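Local coordinates for protein Succinylglutamatedesuccinylase/aspartoacylase (Rhodobacter sphaeroides 2.4.1, PDB 3CDX) that is a metal-binding enzyme of the aspartoacylase family that probably hydrolyses carbon-nitrogen bonds in linear amides, at residues Cys13-Asp16 against Arg22-Gly25; Asp75-Leu80 against Val89-Ala94. One frame throughout, in Å; residues are numbered along the deposited sequence.

Contact 1 of 2, residues Cys13-Asp16 against Arg22-Gly25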
loop_
_atom_site.group_PDB
_atom_site.type_symbol
_atom_site.label_atom_id
_atom_site.label_comp_id
_atom_site.label_asym_id
_atom_site.label_seq_id
_atom_site.Cartn_x
_atom_site.Cartn_y
_atom_site.Cartn_z
ATOM N N CYS A 13 8.392 17.804 26.966
ATOM C CA CYS A 13 7.927 19.180 26.912
ATOM C C CYS A 13 8.698 19.966 27.948
ATOM O O CYS A 13 8.849 19.521 29.087
ATOM C CB CYS A 13 6.420 19.267 27.183
ATOM S SG CYS A 13 5.667 20.859 26.881
ATOM N N ASP A 14 9.191 21.134 27.545
ATOM C CA ASP A 14 9.961 22.007 28.453
ATOM C C ASP A 14 9.123 23.139 29.065
ATOM O O ASP A 14 9.627 23.912 29.860
ATOM C CB ASP A 14 11.182 22.589 27.719
ATOM C CG ASP A 14 12.128 21.508 27.216
ATOM O OD1 ASP A 14 12.351 20.478 27.926
ATOM O OD2 ASP A 14 12.646 21.678 26.101
ATOM N N ILE A 15 7.850 23.233 28.717
ATOM C CA ILE A 15 7.025 24.316 29.251
ATOM C C ILE A 15 6.838 24.193 30.777
ATOM O O ILE A 15 6.559 23.120 31.294
ATOM C CB ILE A 15 5.664 24.396 28.497
ATOM C CG1 ILE A 15 5.949 24.742 27.026
ATOM C CG2 ILE A 15 4.728 25.375 29.200
ATOM C CD1 ILE A 15 4.778 24.995 26.134
ATOM N N ASP A 16 7.031 25.284 31.497
ATOM C CA ASP A 16 6.782 25.299 32.933
ATOM C C ASP A 16 5.383 25.813 33.118
ATOM O O ASP A 16 5.144 27.022 33.088
ATOM C CB ASP A 16 7.802 26.219 33.651
ATOM C CG ASP A 16 7.596 26.292 35.174
ATOM O OD1 ASP A 16 6.597 25.776 35.727
ATOM O OD2 ASP A 16 8.466 26.887 35.839
ATOM N N ARG A 22 3.182 33.932 29.237
ATOM C CA ARG A 22 2.807 33.158 28.071
ATOM C C ARG A 22 3.994 32.353 27.623
ATOM O O ARG A 22 5.084 32.889 27.513
ATOM C CB ARG A 22 2.326 34.082 26.955
ATOM C CG ARG A 22 1.992 33.382 25.645
ATOM C CD ARG A 22 1.505 34.382 24.594
ATOM N NE ARG A 22 0.978 33.704 23.408
ATOM C CZ ARG A 22 1.743 33.325 22.386
ATOM N NH1 ARG A 22 3.060 33.550 22.403
ATOM N NH2 ARG A 22 1.194 32.728 21.344
ATOM N N GLN A 23 3.759 31.048 27.396
ATOM C CA GLN A 23 4.718 30.118 26.759
ATOM C C GLN A 23 4.039 29.457 25.571
ATOM O O GLN A 23 2.980 28.861 25.725
ATOM C CB GLN A 23 5.171 29.037 27.743
ATOM C CG GLN A 23 6.180 29.545 28.802
ATOM C CD GLN A 23 6.204 28.649 30.007
ATOM O OE1 GLN A 23 7.111 27.805 30.148
ATOM N NE2 GLN A 23 5.177 28.786 30.882
ATOM N N ALA A 24 4.637 29.603 24.391
ATOM C CA ALA A 24 4.153 28.995 23.157
ATOM C C ALA A 24 5.282 28.127 22.654
ATOM O O ALA A 24 6.337 28.646 22.312
ATOM C CB ALA A 24 3.824 30.066 22.124
ATOM N N GLY A 25 5.062 26.814 22.603
ATOM C CA GLY A 25 6.094 25.879 22.156
ATOM C C GLY A 25 5.520 24.572 21.649
ATOM O O GLY A 25 4.411 24.532 21.130
#
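Q23 and I15 meet through side chains set by similar first torsions: in both, the gamma carbon that carries the chain onward (CG of Q23, chi1 -75°; CG1 of I15, chi1 -63°) lies opposite the carbonyl carbon. Beyond CG the glutamine runs out extended, and its amide reaches the backbone of D16. There it grips both the backbone N-H and the backbone carbonyl of D16. D16 N donates to Q23 OE1 at 2.9 Å, slightly tilted from the amide carbonyl plane, and Q23 NE2 donates to D16 O at 2.8 Å. This second bond is nearly straight (175°) and lies in the plane of the glutamine amide, although NE2 sits well above the carbonyl plane of D16. With donor facing acceptor at both ends, the amide cannot flip without losing both bonds, which fixes its rotation.

I15 slides past Q23 in the opposite direction. Its CG2 lies over the amide, 3.5 Å from Q23 OE1 and 3.7 Å from Q23 CD, and also touches the aliphatic start of the glutamine. The other branch ends with I15 CD1 4.0 Å from G25 N, against the strand backbone. The carboxylate of D16 turns away from Q23; its OD1 accepts from D18 N, closing an Asx turn in the loop.

The loop is thus fastened beside strand 21-30 by a side chain; the CA atoms of I15 and Q23 are 6.7 Å apart and the two backbones are not bonded to each other. D14 adds a salt bridge to R28, farther along that strand. Strand 21-30 is itself paired with strand 40-50, Q23 bonding V47 and G25 bonding I45 through the backbone, and I15 also packs on V47.

Contact 2 of 2, residues Asp75-Leu80 against Val89-Ala94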
loop_
_atom_site.group_PDB
_atom_site.type_symbol
_atom_site.label_atom_id
_atom_site.label_comp_id
_atom_site.label_asym_id
_atom_site.label_seq_id
_atom_site.Cartn_x
_atom_site.Cartn_y
_atom_site.Cartn_z
ATOM N N ASP A 75 -6.006 30.159 16.598
ATOM C CA ASP A 75 -6.290 31.597 16.552
ATOM C C ASP A 75 -6.258 32.222 17.968
ATOM O O ASP A 75 -5.624 33.253 18.179
ATOM C CB ASP A 75 -7.647 31.822 15.846
ATOM C CG ASP A 75 -8.062 33.303 15.811
ATOM O OD1 ASP A 75 -7.413 34.069 15.064
ATOM O OD2 ASP A 75 -9.047 33.672 16.511
ATOM N N LEU A 76 -6.924 31.584 18.939
ATOM C CA LEU A 76 -6.974 32.125 20.304
ATOM C C LEU A 76 -5.589 32.084 20.904
ATOM O O LEU A 76 -5.158 33.036 21.587
ATOM C CB LEU A 76 -8.000 31.395 21.195
ATOM C CG LEU A 76 -8.173 31.908 22.639
ATOM C CD1 LEU A 76 -8.565 33.412 22.698
ATOM C CD2 LEU A 76 -9.149 31.024 23.444
ATOM N N ALA A 77 -4.857 31.005 20.585
ATOM C CA ALA A 77 -3.520 30.812 21.125
ATOM C C ALA A 77 -2.572 31.907 20.675
ATOM O O ALA A 77 -1.660 32.294 21.415
ATOM C CB ALA A 77 -2.963 29.387 20.756
ATOM N N ARG A 78 -2.761 32.391 19.452
ATOM C CA ARG A 78 -1.897 33.429 18.907
ATOM C C ARG A 78 -2.179 34.822 19.518
ATOM O O ARG A 78 -1.262 35.635 19.642
ATOM C CB ARG A 78 -2.014 33.477 17.365
ATOM C CG ARG A 78 -1.025 34.421 16.679
ATOM C CD ARG A 78 -1.073 34.329 15.137
ATOM N NE ARG A 78 -2.419 34.517 14.605
ATOM C CZ ARG A 78 -2.961 35.708 14.366
ATOM N NH1 ARG A 78 -2.277 36.813 14.622
ATOM N NH2 ARG A 78 -4.200 35.799 13.899
ATOM N N ARG A 79 -3.447 35.067 19.861
ATOM C CA ARG A 79 -3.956 36.391 20.259
ATOM C C ARG A 79 -3.995 36.632 21.776
ATOM O O ARG A 79 -3.675 37.732 22.232
ATOM C CB ARG A 79 -5.364 36.608 19.715
ATOM C CG ARG A 79 -5.460 36.878 18.207
ATOM C CD ARG A 79 -6.953 36.969 17.781
ATOM N NE ARG A 79 -7.158 36.742 16.342
ATOM C CZ ARG A 79 -8.249 37.109 15.650
ATOM N NH1 ARG A 79 -9.267 37.744 16.245
ATOM N NH2 ARG A 79 -8.316 36.857 14.349
ATOM N N LEU A 80 -4.396 35.614 22.544
ATOM C CA LEU A 80 -4.599 35.724 23.998
ATOM C C LEU A 80 -3.362 36.171 24.793
ATOM O O LEU A 80 -2.285 35.620 24.627
ATOM C CB LEU A 80 -5.125 34.386 24.554
ATOM C CG LEU A 80 -5.543 34.284 26.031
ATOM C CD1 LEU A 80 -6.769 35.148 26.370
ATOM C CD2 LEU A 80 -5.759 32.833 26.446
ATOM N N VAL A 89 -4.947 29.103 30.950
ATOM C CA VAL A 89 -5.461 28.563 29.678
ATOM C C VAL A 89 -4.347 27.736 28.995
ATOM O O VAL A 89 -3.260 28.246 28.727
ATOM C CB VAL A 89 -5.944 29.674 28.728
ATOM C CG1 VAL A 89 -6.625 29.074 27.476
ATOM C CG2 VAL A 89 -6.931 30.639 29.473
ATOM N N ILE A 90 -4.640 26.456 28.777
ATOM C CA ILE A 90 -3.779 25.532 28.023
ATOM C C ILE A 90 -4.450 25.171 26.690
ATOM O O ILE A 90 -5.582 24.672 26.676
ATOM C CB ILE A 90 -3.468 24.291 28.869
ATOM C CG1 ILE A 90 -2.791 24.727 30.189
ATOM C CG2 ILE A 90 -2.556 23.238 28.063
ATOM C CD1 ILE A 90 -2.798 23.690 31.257
ATOM N N MET A 91 -3.743 25.403 25.582
ATOM C CA MET A 91 -4.300 25.319 24.209
ATOM C C MET A 91 -3.466 24.385 23.352
ATOM O O MET A 91 -2.291 24.642 23.137
ATOM C CB MET A 91 -4.378 26.714 23.563
ATOM C CG MET A 91 -5.445 27.630 24.273
ATOM S SD MET A 91 -5.315 29.427 23.980
ATOM C CE MET A 91 -3.739 29.730 24.784
ATOM N N LEU A 92 -4.069 23.258 22.942
ATOM C CA LEU A 92 -3.440 22.302 22.004
ATOM C C LEU A 92 -4.364 22.230 20.843
ATOM O O LEU A 92 -5.245 21.388 20.836
ATOM C CB LEU A 92 -3.242 20.889 22.621
ATOM C CG LEU A 92 -2.074 20.796 23.614
ATOM C CD1 LEU A 92 -2.487 21.343 24.999
ATOM C CD2 LEU A 92 -1.514 19.375 23.781
ATOM N N PRO A 93 -4.189 23.121 19.850
ATOM C CA PRO A 93 -5.135 23.158 18.734
ATOM C C PRO A 93 -4.993 21.991 17.778
ATOM O O PRO A 93 -5.899 21.739 17.004
ATOM C CB PRO A 93 -4.728 24.418 17.977
ATOM C CG PRO A 93 -3.255 24.550 18.257
ATOM C CD PRO A 93 -3.118 24.139 19.697
ATOM N N ALA A 94 -3.873 21.298 17.824
ATOM C CA ALA A 94 -3.558 20.318 16.787
ATOM C C ALA A 94 -2.868 19.108 17.401
ATOM O O ALA A 94 -1.683 18.941 17.270
ATOM C CB ALA A 94 -2.692 20.980 15.703
#
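M91 reaches from its strand to helix residue A77, its SD 3.6 Å from A77 CA and 4.0 Å from A77 CB. The small alanine lets the thioether lie close to the helix backbone. L76 crosses M91 at about a right angle, its CG 4.0 Å from M91 SD. A bend at the last torsion of M91 (chi3 -65°) swings the methyl toward the helix end, where M91 CE comes within 4.1 Å of L80 CD2. That same leucine methyl rests on V89, 3.9 Å from V89 CB. An alanine in place of M91 would probably open a gap beneath A77 and leave L76 and the CD2 methyl of L80 without their sulfur and methyl neighbours.

Around this apolar layer, L80 N is held by L76 O at 2.9 Å, which ties L80 to the last turn although its own backbone has already left the helical path. D75 faces the other way and takes R79 in a salt bridge. L58 touches both M91 and L76, while L76 is backed by I233, L234 and L237 of helix 223-239. The arrangement is the helix-on-sheet packing of a beta-alpha-beta unit: strand 55-60, helix 68-79, and strand 87-92 parallel to the first.

In the fold
Contact 1 closes before contact 2 opens along the chain, and their centres lie 12 Å apart. Strand 40-50 stands between their strands, antiparallel to both 21-30 and 87-92, so both contacts reach the same sheet. R22 bridges them directly: its NH2 probably hydrogen-bonds to A77 O, near the end of helix 68-79. Contact 1 lies at the surface and holds the N-terminal loop to its strand, whereas contact 2 is buried between helix 68-79 and strand 87-92. Both also touch the second subunit, where D304 forms a salt bridge with R22 and packs on R78. Both lie away from the calcium site of H63, E66 and H149.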